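Local coordinates for protein cystathionine gamma-synthase (Xanthomonas oryzae pv. oryzae KACC 10331, PDB 6LD7) that probably makes cystathionine with the help of pyridoxal 5'-phosphate in the methionine biosynthesis pathway, as a member of the trans-sulfuration enzyme family, at residues D271-L276 / I385-G390; R323-G328 / G369-S374; H280-Q285 / S392-T397; F187-L192 / A261-H266. The protein carries 1 engineered substitution. All blocks are in the same frame, centred on the assembly; numbering follows the deposited sequence.

Interaction 1: residues D271-L276 / I385-G390; sequences DAIAEL and IDLRAG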
loop_
_atom_site.group_PDB
_atom_site.type_symbol
_atom_site.label_atom_id
_atom_site.label_comp_id
_atom_site.label_asym_id
_atom_site.label_seq_id
_atom_site.Cartn_x
_atom_site.Cartn_y
_atom_site.Cartn_z
ATOM N N ASP C 271 -0.102 -34.008 8.447
ATOM C CA ASP C 271 0.284 -35.442 8.682
ATOM C C ASP C 271 0.387 -35.717 10.192
ATOM O O ASP C 271 -0.203 -36.711 10.638
ATOM C CB ASP C 271 1.603 -35.788 7.999
ATOM C CG ASP C 271 1.483 -35.732 6.478
ATOM O OD1 ASP C 271 0.342 -35.509 5.963
ATOM O OD2 ASP C 271 2.542 -35.787 5.785
ATOM N N ALA C 272 0.972 -34.795 10.969
ATOM C CA ALA C 272 1.077 -35.015 12.431
ATOM C C ALA C 272 -0.301 -34.909 13.077
ATOM O O ALA C 272 -0.588 -35.686 13.923
ATOM C CB ALA C 272 2.046 -34.060 13.012
ATOM N N ILE C 273 -1.188 -34.022 12.605
ATOM C CA ILE C 273 -2.437 -33.801 13.316
ATOM C C ILE C 273 -3.316 -34.975 12.982
ATOM O O ILE C 273 -4.088 -35.451 13.870
ATOM C CB ILE C 273 -3.037 -32.425 12.959
ATOM C CG1 ILE C 273 -2.230 -31.352 13.684
ATOM C CG2 ILE C 273 -4.485 -32.366 13.327
ATOM C CD1 ILE C 273 -2.384 -29.959 13.157
ATOM N N ALA C 274 -3.300 -35.400 11.740
ATOM C CA ALA C 274 -4.106 -36.576 11.304
ATOM C C ALA C 274 -3.698 -37.817 12.112
ATOM O O ALA C 274 -4.586 -38.566 12.542
ATOM C CB ALA C 274 -3.958 -36.823 9.817
ATOM N N GLU C 275 -2.412 -38.051 12.308
ATOM C CA GLU C 275 -1.962 -39.122 13.238
ATOM C C GLU C 275 -2.604 -38.945 14.639
ATOM O O GLU C 275 -2.925 -39.960 15.234
ATOM C CB GLU C 275 -0.440 -39.135 13.455
ATOM C CG GLU C 275 0.333 -40.043 12.543
ATOM C CD GLU C 275 0.988 -41.231 13.225
ATOM O OE1 GLU C 275 0.285 -41.912 13.967
ATOM O OE2 GLU C 275 2.231 -41.448 13.031
ATOM N N LEU C 276 -2.624 -37.756 15.261
ATOM C CA LEU C 276 -3.200 -37.639 16.639
ATOM C C LEU C 276 -4.705 -37.952 16.577
ATOM O O LEU C 276 -5.225 -38.658 17.432
ATOM C CB LEU C 276 -2.998 -36.219 17.136
ATOM C CG LEU C 276 -3.798 -35.848 18.381
ATOM C CD1 LEU C 276 -3.099 -36.468 19.620
ATOM C CD2 LEU C 276 -3.899 -34.334 18.527
ATOM N N ILE C 385 -0.254 -29.837 21.165
ATOM C CA ILE C 385 -0.579 -29.523 22.593
ATOM C C ILE C 385 -1.966 -28.861 22.650
ATOM O O ILE C 385 -2.861 -29.304 23.426
ATOM C CB ILE C 385 0.510 -28.598 23.150
ATOM C CG1 ILE C 385 1.828 -29.368 23.370
ATOM C CG2 ILE C 385 0.002 -27.891 24.416
ATOM C CD1 ILE C 385 3.010 -28.401 23.612
ATOM N N ASP C 386 -2.208 -27.904 21.757
ATOM C CA ASP C 386 -3.525 -27.218 21.688
ATOM C C ASP C 386 -4.649 -28.210 21.404
ATOM O O ASP C 386 -5.686 -28.144 22.138
ATOM C CB ASP C 386 -3.487 -26.099 20.652
ATOM C CG ASP C 386 -4.372 -24.883 20.941
ATOM O OD1 ASP C 386 -4.647 -24.583 22.150
ATOM O OD2 ASP C 386 -4.756 -24.210 19.933
ATOM N N LEU C 387 -4.494 -29.110 20.426
ATOM C CA LEU C 387 -5.586 -30.076 20.127
ATOM C C LEU C 387 -5.786 -31.101 21.256
ATOM O O LEU C 387 -6.987 -31.454 21.583
ATOM C CB LEU C 387 -5.345 -30.768 18.796
ATOM C CG LEU C 387 -5.364 -29.857 17.580
ATOM C CD1 LEU C 387 -4.801 -30.584 16.387
ATOM C CD2 LEU C 387 -6.759 -29.334 17.278
ATOM N N ARG C 388 -4.705 -31.667 21.794
ATOM C CA ARG C 388 -4.850 -32.529 22.991
ATOM C C ARG C 388 -5.623 -31.801 24.084
ATOM O O ARG C 388 -6.408 -32.435 24.722
ATOM C CB ARG C 388 -3.506 -32.931 23.602
ATOM C CG ARG C 388 -2.770 -33.965 22.770
ATOM C CD ARG C 388 -1.580 -34.500 23.588
ATOM N NE ARG C 388 -0.745 -34.927 22.534
ATOM C CZ ARG C 388 0.357 -34.326 22.077
ATOM N NH1 ARG C 388 0.952 -33.313 22.673
ATOM N NH2 ARG C 388 0.884 -34.849 21.009
ATOM N N ALA C 389 -5.355 -30.538 24.408
ATOM C CA ALA C 389 -6.096 -29.909 25.547
ATOM C C ALA C 389 -7.556 -29.687 25.099
ATOM O O ALA C 389 -8.506 -29.846 25.906
ATOM C CB ALA C 389 -5.391 -28.652 26.050
ATOM N N GLY C 390 -7.797 -29.489 23.809
ATOM C CA GLY C 390 -9.185 -29.382 23.317
ATOM C C GLY C 390 -9.922 -30.731 23.454
ATOM O O GLY C 390 -11.049 -30.753 23.922
#

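Interaction 2: residues R323-G328 / G369-S374; sequences RAFVDG and GLLRLS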
loop_
_atom_site.group_PDB
_atom_site.type_symbol
_atom_site.label_atom_id
_atom_site.label_comp_id
_atom_site.label_asym_id
_atom_site.label_seq_id
_atom_site.Cartn_x
_atom_site.Cartn_y
_atom_site.Cartn_z
ATOM N N ARG C 323 -18.377 -27.041 21.997
ATOM C CA ARG C 323 -18.240 -25.746 22.691
ATOM C C ARG C 323 -17.060 -25.861 23.633
ATOM O O ARG C 323 -16.240 -24.888 23.684
ATOM C CB ARG C 323 -19.451 -25.378 23.546
ATOM C CG ARG C 323 -20.693 -24.980 22.769
ATOM C CD ARG C 323 -21.960 -24.771 23.639
ATOM N NE ARG C 323 -23.050 -24.278 22.797
ATOM C CZ ARG C 323 -23.261 -22.985 22.565
ATOM N NH1 ARG C 323 -22.456 -22.089 23.103
ATOM N NH2 ARG C 323 -24.251 -22.582 21.801
ATOM N N ALA C 324 -16.929 -26.978 24.352
ATOM C CA ALA C 324 -15.779 -27.095 25.290
ATOM C C ALA C 324 -14.450 -27.163 24.478
ATOM O O ALA C 324 -13.467 -26.502 24.842
ATOM C CB ALA C 324 -15.961 -28.296 26.159
ATOM N N PHE C 325 -14.420 -27.920 23.375
ATOM C CA PHE C 325 -13.192 -28.107 22.562
ATOM C C PHE C 325 -12.703 -26.715 22.128
ATOM O O PHE C 325 -11.571 -26.314 22.335
ATOM C CB PHE C 325 -13.493 -29.030 21.384
ATOM C CG PHE C 325 -12.319 -29.313 20.485
ATOM C CD1 PHE C 325 -11.926 -28.417 19.520
ATOM C CD2 PHE C 325 -11.595 -30.493 20.613
ATOM C CE1 PHE C 325 -10.807 -28.685 18.734
ATOM C CE2 PHE C 325 -10.490 -30.742 19.822
ATOM C CZ PHE C 325 -10.091 -29.844 18.885
ATOM N N VAL C 326 -13.593 -25.962 21.486
ATOM C CA VAL C 326 -13.312 -24.687 20.800
ATOM C C VAL C 326 -13.013 -23.629 21.850
ATOM O O VAL C 326 -12.211 -22.765 21.588
ATOM C CB VAL C 326 -14.544 -24.392 19.920
ATOM C CG1 VAL C 326 -14.721 -22.965 19.595
ATOM C CG2 VAL C 326 -14.481 -25.258 18.679
ATOM N N ASP C 327 -13.557 -23.781 23.044
ATOM C CA ASP C 327 -13.482 -22.722 24.069
ATOM C C ASP C 327 -12.024 -22.322 24.286
ATOM O O ASP C 327 -11.673 -21.262 23.830
ATOM C CB ASP C 327 -14.172 -23.112 25.374
ATOM C CG ASP C 327 -14.380 -21.931 26.304
ATOM O OD1 ASP C 327 -13.889 -20.863 25.970
ATOM O OD2 ASP C 327 -15.032 -22.104 27.344
ATOM N N GLY C 328 -11.157 -23.017 24.965
ATOM C CA GLY C 328 -9.821 -22.342 25.068
ATOM C C GLY C 328 -8.724 -22.657 24.019
ATOM O O GLY C 328 -7.540 -22.604 24.396
ATOM N N GLY C 369 -21.281 -32.560 15.341
ATOM C CA GLY C 369 -19.959 -32.860 15.901
ATOM C C GLY C 369 -18.814 -32.545 14.914
ATOM O O GLY C 369 -17.630 -32.693 15.363
ATOM N N LEU C 370 -19.091 -32.129 13.653
ATOM C CA LEU C 370 -18.012 -31.999 12.649
ATOM C C LEU C 370 -17.262 -30.683 12.852
ATOM O O LEU C 370 -17.902 -29.614 13.018
ATOM C CB LEU C 370 -18.575 -32.094 11.242
ATOM C CG LEU C 370 -17.505 -32.100 10.148
ATOM C CD1 LEU C 370 -16.773 -33.433 10.137
ATOM C CD2 LEU C 370 -18.111 -31.863 8.812
ATOM N N LEU C 371 -15.939 -30.753 12.926
ATOM C CA LEU C 371 -15.056 -29.563 12.959
ATOM C C LEU C 371 -14.102 -29.648 11.778
ATOM O O LEU C 371 -13.672 -30.766 11.437
ATOM C CB LEU C 371 -14.306 -29.503 14.295
ATOM C CG LEU C 371 -15.169 -29.142 15.511
ATOM C CD1 LEU C 371 -14.472 -29.493 16.806
ATOM C CD2 LEU C 371 -15.504 -27.664 15.495
ATOM N N ARG C 372 -13.861 -28.508 11.140
ATOM C CA ARG C 372 -12.923 -28.342 10.018
ATOM C C ARG C 372 -11.707 -27.546 10.466
ATOM O O ARG C 372 -11.857 -26.478 11.053
ATOM C CB ARG C 372 -13.622 -27.706 8.832
ATOM C CG ARG C 372 -12.753 -27.706 7.594
ATOM C CD ARG C 372 -13.404 -26.851 6.513
ATOM N NE ARG C 372 -13.211 -25.434 6.833
ATOM C CZ ARG C 372 -13.797 -24.454 6.162
ATOM N NH1 ARG C 372 -14.499 -24.751 5.095
ATOM N NH2 ARG C 372 -13.529 -23.193 6.456
ATOM N N LEU C 373 -10.533 -28.098 10.168
ATOM C CA LEU C 373 -9.264 -27.452 10.402
ATOM C C LEU C 373 -8.667 -27.007 9.098
ATOM O O LEU C 373 -8.498 -27.829 8.209
ATOM C CB LEU C 373 -8.294 -28.432 11.074
ATOM C CG LEU C 373 -8.750 -29.009 12.375
ATOM C CD1 LEU C 373 -7.674 -29.930 12.942
ATOM C CD2 LEU C 373 -9.067 -27.942 13.385
ATOM N N SER C 374 -8.161 -25.775 9.129
ATOM C CA SER C 374 -7.216 -25.256 8.116
ATOM C C SER C 374 -5.878 -25.133 8.838
ATOM O O SER C 374 -5.716 -24.230 9.657
ATOM C CB SER C 374 -7.650 -23.954 7.522
ATOM O OG SER C 374 -6.616 -23.406 6.695
#

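Interaction 3: residues H280-Q285 / S392-T397; sequences HAMVNQ and SRAEAT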
loop_
_atom_site.group_PDB
_atom_site.type_symbol
_atom_site.label_atom_id
_atom_site.label_comp_id
_atom_site.label_asym_id
_atom_site.label_seq_id
_atom_site.Cartn_x
_atom_site.Cartn_y
_atom_site.Cartn_z
ATOM N N HIS C 280 -8.158 -41.556 17.897
ATOM C CA HIS C 280 -8.256 -41.009 19.270
ATOM C C HIS C 280 -9.657 -41.352 19.793
ATOM O O HIS C 280 -10.643 -41.325 19.022
ATOM C CB HIS C 280 -7.955 -39.517 19.287
ATOM C CG HIS C 280 -7.890 -38.909 20.639
ATOM N ND1 HIS C 280 -9.031 -38.730 21.397
ATOM C CD2 HIS C 280 -6.843 -38.424 21.362
ATOM C CE1 HIS C 280 -8.706 -38.140 22.532
ATOM N NE2 HIS C 280 -7.367 -37.967 22.548
ATOM N N ALA C 281 -9.772 -41.607 21.081
ATOM C CA ALA C 281 -11.042 -42.044 21.695
ATOM C C ALA C 281 -12.124 -40.978 21.519
ATOM O O ALA C 281 -13.243 -41.328 21.514
ATOM C CB ALA C 281 -10.789 -42.369 23.181
ATOM N N MET C 282 -11.811 -39.690 21.452
ATOM C CA MET C 282 -12.868 -38.651 21.404
ATOM C C MET C 282 -13.273 -38.365 19.951
ATOM O O MET C 282 -14.101 -37.497 19.743
ATOM C CB MET C 282 -12.353 -37.378 22.083
ATOM C CG MET C 282 -12.348 -37.467 23.608
ATOM S SD MET C 282 -14.067 -37.762 24.161
ATOM C CE MET C 282 -14.904 -36.261 23.664
ATOM N N VAL C 283 -12.667 -39.025 18.964
ATOM C CA VAL C 283 -12.893 -38.703 17.523
ATOM C C VAL C 283 -13.502 -39.919 16.820
ATOM O O VAL C 283 -12.816 -40.935 16.769
ATOM C CB VAL C 283 -11.558 -38.320 16.866
ATOM C CG1 VAL C 283 -11.733 -38.020 15.399
ATOM C CG2 VAL C 283 -10.904 -37.143 17.542
ATOM N N ASN C 284 -14.709 -39.800 16.295
ATOM C CA ASN C 284 -15.455 -40.880 15.605
ATOM C C ASN C 284 -14.960 -41.026 14.183
ATOM O O ASN C 284 -15.029 -42.100 13.728
ATOM C CB ASN C 284 -16.978 -40.626 15.570
ATOM C CG ASN C 284 -17.534 -40.528 16.981
ATOM O OD1 ASN C 284 -16.977 -41.092 17.932
ATOM N ND2 ASN C 284 -18.595 -39.775 17.165
ATOM N N GLN C 285 -14.516 -39.970 13.500
ATOM C CA GLN C 285 -14.092 -40.083 12.076
ATOM C C GLN C 285 -13.173 -38.920 11.727
ATOM O O GLN C 285 -13.373 -37.723 12.238
ATOM C CB GLN C 285 -15.363 -40.041 11.227
ATOM C CG GLN C 285 -15.178 -40.287 9.777
ATOM C CD GLN C 285 -14.658 -41.669 9.500
ATOM O OE1 GLN C 285 -15.203 -42.631 10.000
ATOM N NE2 GLN C 285 -13.552 -41.741 8.787
ATOM N N SER C 392 -9.331 -33.080 25.532
ATOM C CA SER C 392 -9.454 -33.246 26.998
ATOM C C SER C 392 -10.623 -32.431 27.589
ATOM O O SER C 392 -11.464 -33.008 28.299
ATOM C CB SER C 392 -8.133 -32.882 27.571
ATOM O OG SER C 392 -8.210 -32.993 28.933
ATOM N N ARG C 393 -10.757 -31.157 27.239
ATOM C CA ARG C 393 -11.961 -30.385 27.626
ATOM C C ARG C 393 -13.231 -31.068 27.133
ATOM O O ARG C 393 -14.234 -31.132 27.955
ATOM C CB ARG C 393 -12.030 -28.998 27.027
ATOM C CG ARG C 393 -11.115 -27.952 27.644
ATOM C CD ARG C 393 -11.400 -26.706 26.739
ATOM N NE ARG C 393 -10.054 -26.441 26.500
ATOM C CZ ARG C 393 -9.322 -26.272 25.445
ATOM N NH1 ARG C 393 -9.697 -26.106 24.209
ATOM N NH2 ARG C 393 -8.062 -26.236 25.769
ATOM N N ALA C 394 -13.243 -31.518 25.880
ATOM C CA ALA C 394 -14.418 -32.218 25.303
ATOM C C ALA C 394 -14.741 -33.492 26.110
ATOM O O ALA C 394 -15.893 -33.755 26.352
ATOM C CB ALA C 394 -14.181 -32.610 23.858
ATOM N N GLU C 395 -13.762 -34.330 26.390
ATOM C CA GLU C 395 -13.909 -35.568 27.165
ATOM C C GLU C 395 -14.588 -35.265 28.526
ATOM O O GLU C 395 -15.517 -35.996 28.870
ATOM C CB GLU C 395 -12.555 -36.216 27.394
ATOM C CG GLU C 395 -12.640 -37.459 28.261
ATOM C CD GLU C 395 -11.395 -38.328 28.237
ATOM O OE1 GLU C 395 -11.427 -39.384 28.866
ATOM O OE2 GLU C 395 -10.401 -37.956 27.596
ATOM N N ALA C 396 -14.244 -34.159 29.178
ATOM C CA ALA C 396 -14.775 -33.750 30.507
ATOM C C ALA C 396 -16.256 -33.326 30.440
ATOM O O ALA C 396 -16.842 -33.305 31.494
ATOM C CB ALA C 396 -13.916 -32.664 31.093
ATOM N N THR C 397 -16.864 -33.028 29.286
ATOM C CA THR C 397 -18.341 -33.062 29.128
ATOM C C THR C 397 -18.647 -34.564 29.233
ATOM O O THR C 397 -17.949 -35.190 29.992
ATOM C CB THR C 397 -18.728 -32.233 27.904
ATOM O OG1 THR C 397 -18.436 -32.954 26.706
ATOM C CG2 THR C 397 -18.052 -30.877 27.898
#

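Interaction 4: residues F187-L192 / A261-H266; sequences FLSPAL and ARLRVH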
loop_
_atom_site.group_PDB
_atom_site.type_symbol
_atom_site.label_atom_id
_atom_site.label_comp_id
_atom_site.label_asym_id
_atom_site.label_seq_id
_atom_site.Cartn_x
_atom_site.Cartn_y
_atom_site.Cartn_z
ATOM N N PHE C 187 -8.473 -25.650 -3.144
ATOM C CA PHE C 187 -8.109 -26.382 -1.911
ATOM C C PHE C 187 -6.656 -26.819 -1.979
ATOM O O PHE C 187 -6.000 -26.879 -0.965
ATOM C CB PHE C 187 -8.984 -27.589 -1.653
ATOM C CG PHE C 187 -9.910 -27.491 -0.486
ATOM C CD1 PHE C 187 -10.656 -26.336 -0.260
ATOM C CD2 PHE C 187 -10.086 -28.583 0.359
ATOM C CE1 PHE C 187 -11.533 -26.264 0.816
ATOM C CE2 PHE C 187 -10.972 -28.510 1.433
ATOM C CZ PHE C 187 -11.688 -27.349 1.665
ATOM N N LEU C 188 -6.136 -27.158 -3.123
ATOM C CA LEU C 188 -4.746 -27.720 -3.161
ATOM C C LEU C 188 -3.732 -26.738 -3.784
ATOM O O LEU C 188 -2.490 -26.940 -3.610
ATOM C CB LEU C 188 -4.722 -29.015 -3.999
ATOM C CG LEU C 188 -5.432 -30.195 -3.356
ATOM C CD1 LEU C 188 -5.471 -31.398 -4.318
ATOM C CD2 LEU C 188 -4.659 -30.567 -2.106
ATOM N N SER C 189 -4.183 -25.798 -4.603
ATOM C CA SER C 189 -3.315 -24.844 -5.328
ATOM C C SER C 189 -2.622 -25.582 -6.440
ATOM O O SER C 189 -2.483 -26.799 -6.424
ATOM C CB SER C 189 -2.291 -24.159 -4.404
ATOM O OG SER C 189 -1.040 -24.881 -4.318
ATOM N N PRO C 190 -1.978 -24.820 -7.327
ATOM C CA PRO C 190 -1.261 -25.401 -8.440
ATOM C C PRO C 190 -0.021 -26.165 -8.020
ATOM O O PRO C 190 0.453 -26.985 -8.795
ATOM C CB PRO C 190 -0.828 -24.215 -9.275
ATOM C CG PRO C 190 -1.707 -23.062 -8.783
ATOM C CD PRO C 190 -1.968 -23.336 -7.330
ATOM N N ALA C 191 0.510 -25.916 -6.837
ATOM C CA ALA C 191 1.716 -26.657 -6.417
ATOM C C ALA C 191 1.343 -28.128 -6.153
ATOM O O ALA C 191 2.243 -28.915 -6.089
ATOM C CB ALA C 191 2.259 -26.044 -5.148
ATOM N N LEU C 192 0.105 -28.448 -5.791
ATOM C CA LEU C 192 -0.299 -29.823 -5.355
ATOM C C LEU C 192 -1.185 -30.577 -6.369
ATOM O O LEU C 192 -1.315 -31.789 -6.258
ATOM C CB LEU C 192 -0.962 -29.704 -3.980
ATOM C CG LEU C 192 -0.038 -29.311 -2.848
ATOM C CD1 LEU C 192 -0.745 -29.321 -1.501
ATOM C CD2 LEU C 192 1.222 -30.182 -2.856
ATOM N N ALA C 261 7.321 -23.206 0.051
ATOM C CA ALA C 261 7.929 -23.237 1.388
ATOM C C ALA C 261 6.835 -23.337 2.432
ATOM O O ALA C 261 7.027 -24.038 3.449
ATOM C CB ALA C 261 8.756 -22.017 1.623
ATOM N N ARG C 262 5.714 -22.629 2.239
ATOM C CA ARG C 262 4.574 -22.723 3.165
ATOM C C ARG C 262 3.954 -24.144 3.137
ATOM O O ARG C 262 3.747 -24.765 4.230
ATOM C CB ARG C 262 3.476 -21.694 2.845
ATOM C CG ARG C 262 3.936 -20.294 3.236
ATOM C CD ARG C 262 2.896 -19.197 2.978
ATOM N NE ARG C 262 2.796 -18.869 1.550
ATOM C CZ ARG C 262 1.732 -19.141 0.796
ATOM N NH1 ARG C 262 0.709 -19.820 1.301
ATOM N NH2 ARG C 262 1.677 -18.695 -0.453
ATOM N N LEU C 263 3.694 -24.668 1.988
ATOM C CA LEU C 263 3.004 -26.014 1.848
ATOM C C LEU C 263 3.891 -27.132 2.456
ATOM O O LEU C 263 3.345 -28.128 2.954
ATOM C CB LEU C 263 2.717 -26.277 0.369
ATOM C CG LEU C 263 1.491 -25.516 -0.151
ATOM C CD1 LEU C 263 1.392 -25.658 -1.649
ATOM C CD2 LEU C 263 0.177 -25.873 0.557
ATOM N N ARG C 264 5.188 -27.047 2.392
ATOM C CA ARG C 264 6.012 -28.111 3.053
ATOM C C ARG C 264 5.691 -28.146 4.543
ATOM O O ARG C 264 5.476 -29.209 5.066
ATOM C CB ARG C 264 7.491 -27.851 2.915
ATOM C CG ARG C 264 7.982 -28.007 1.471
ATOM C CD ARG C 264 9.382 -27.463 1.619
ATOM N NE ARG C 264 10.045 -27.262 0.372
ATOM C CZ ARG C 264 11.268 -27.689 0.103
ATOM N NH1 ARG C 264 11.914 -28.411 0.970
ATOM N NH2 ARG C 264 11.792 -27.458 -1.076
ATOM N N VAL C 265 5.550 -27.002 5.190
ATOM C CA VAL C 265 5.261 -26.986 6.642
ATOM C C VAL C 265 3.782 -27.338 6.845
ATOM O O VAL C 265 3.481 -28.083 7.779
ATOM C CB VAL C 265 5.654 -25.652 7.263
ATOM C CG1 VAL C 265 5.300 -25.656 8.745
ATOM C CG2 VAL C 265 7.110 -25.344 7.013
ATOM N N HIS C 266 2.848 -26.751 6.046
ATOM C CA HIS C 266 1.419 -27.022 6.216
ATOM C C HIS C 266 1.263 -28.562 6.213
ATOM O O HIS C 266 0.518 -29.125 7.021
ATOM C CB HIS C 266 0.591 -26.457 5.025
ATOM C CG HIS C 266 0.313 -24.995 5.033
ATOM N ND1 HIS C 266 -0.540 -24.437 5.958
ATOM C CD2 HIS C 266 0.599 -24.042 4.130
ATOM C CE1 HIS C 266 -0.633 -23.158 5.691
ATOM N NE2 HIS C 266 0.018 -22.889 4.560
#

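Interaction 1: residues D271-L276 / I385-G390
L387 turns CG away from its own carbonyl carbon (chi1 -64°) and I273 holds CG2 opposite its backbone N, and these two rotations bring the branched ends together: L387 CD1 lies 3.6 Å from I273 CG2. The same methyl also touches I273 CG1, at 3.8 Å, so it rests in the fork of the isoleucine, the two side chains meeting at about a right angle. One turn further on, L276 divides its two methyls between neighbouring residues of the other helix. CD2 reaches L387 CB at 3.9 Å, while CD1 lies against the aliphatic start of R388, 4.0 Å from CG, and comes close to NE. The helices 259-277 and 380-396 run nearly parallel here, their segment axes 11.1 Å apart and inclined by 23°. They pack side by side in the C-terminal part of a PLP-dependent enzyme of the Cys/Met metabolism family, and I273 continues inward onto M311 of strand 310-315, in the sheet of that region. No hydrogen bond joins the two segments; the contact is apolar, with I273 and L387 buried and the guanidinium of R388 at the exposed margin. D386, beside L387, directs its carboxylate to the backbone N of R330 and of Y331.

Interaction 2: residues R323-G328 / G369-S374
The contact between F325, V326 and L371 is entirely apolar, and the leucine supplies one methyl to each partner on the helix. L371 CD1 approaches the ring of F325 obliquely, 3.9 Å from CD1 of the phenylalanine, and the leucine and the ring pass alongside, pointing opposite ways. L371 CD2 meets CG2 of V326 at 4.1 Å, the side chains running at a slant. The phenylalanine reaches the strand because its CG stands anti to the backbone N (chi1 -179°), which sends the ring out from helix 319-327. L371 carries the strand's part of the contact.

This is a helix laid against a mixed beta-sheet, in the C-terminal part of the PLP-dependent fold. Strand 370-374 is an inner strand of that sheet, with 310-315 on one side and 344-346 on the other. The apolar layer continues beyond the two segments: F325 also packs on L315 and I345, and on L391 of helix 380-396, while L371 packs on I345.

Backbone hydrogen bonds hold the strand in place on both flanks, L371 pairing with F313 and R372 with A346, while R372 NH2 bonds to a triethylene glycol molecule, probably from the crystallisation liquor, and S374 OG to the backbone N of G339. On the helix, R323 NE forms a salt bridge with E319, and the R323 side chain packs on F49 of a second subunit.

Interaction 3: residues H280-Q285 / S392-T397
M282 reaches across to A394 and E395 with a side chain that curls on the way: turns about its CB-CG and CG-SD bonds fold the thioether back, so that the methyl lies on the helix main chain at E395 N. From CB, its CG leaves anti to the carbonyl carbon (chi1 -76°) and heads for helix 380-396, where it comes within 4.0 Å of E395 CB. The sulfur follows, lying over the start of the glutamate: SD is 3.7 Å from E395 CA and 3.9 Å from E395 CB. The terminal methyl then turns onto the helix backbone, with CE 3.5 Å from E395 N, and it also touches the side chain of A394, CE to CB 3.7 Å. The sulfur and methyl thus lie against the helix main chain as much as against its side chains. E395 crosses the methionine at about a right angle, its chain extended beyond CG.

The contact joins the last turns of helix 380-396 to the type I beta turn H280-V283, which leads into edge strand 283-287 of the sheet containing 310-315 and 370-374. Within that turn, M282 N donates to H280 ND1 at 2.9 Å, almost straight (175°) and close to the imidazole plane; the bond helps to hold the ring's orientation, with ND1 as the acceptor. V283 N bonds to H280 O across the turn. M282 also packs on L391 and L398, and its backbone pairs with E316, while A394 rests on A321 and L315. Near the C-terminal end of the helix, T397 OG1 donates to A394 O at 2.7 Å, in the carbonyl plane, tying T397 back to the residue that M282 CE touches.

Interaction 4: residues F187-L192 / A261-H266
S189 OG, which touches L263 CD1 of the facing helix at 3.7 Å, takes part in two hydrogen bonds within its own loop. It donates to L188 O at 2.6 Å, on a lone pair in the carbonyl plane, and accepts from A191 N at 3.1 Å. The second bond makes an ST turn, and L192 N adds a backbone bond to S189 O. Folded in this way, the loop presents three residues to a single leucine. L263 CD1 meets A191 CB at 3.6 Å and L192 CG at 4.1 Å, while CD2 lies near L192 CD1; the two leucines approach tip to tip. CG of L263 stands anti to its carbonyl carbon (chi1 -78°), which carries both methyls toward the loop. The segment 187-192 follows strand 180-184 and precedes strand 202-206 of the large mixed sheet that forms the cofactor-binding core in this family, so the contact joins that core to helix 259-277. The helix also meets a third subunit: R264 NH1 makes a salt bridge with E268 of that subunit, and A261 packs on its V265. H266 ND1 bonds to I375 O, and its ring meets Y210 edge-to-face.

Interactions 1, 2 and 3 form one continuous region, their centres 11 to 12 Å apart. Helix 380-396 serves both interaction 1 and interaction 3. F325 of interaction 2 packs against interaction 1, its CZ 3.7 Å from L387 CD2, and F325 O probably takes a hydrogen bond from R393 NH1 of interaction 3 at 2.7 Å. Interaction 4 stands apart, about 20 Å from interaction 1 centre to centre, yet helix 259-277 runs through both and so runs from a loop of the large sheet's domain to strand 310-315 of the C-terminal sheet. The predicted cofactor lysine K209 is not modelled, but R262 and H266 of interaction 4 contact Y210, the residue after it.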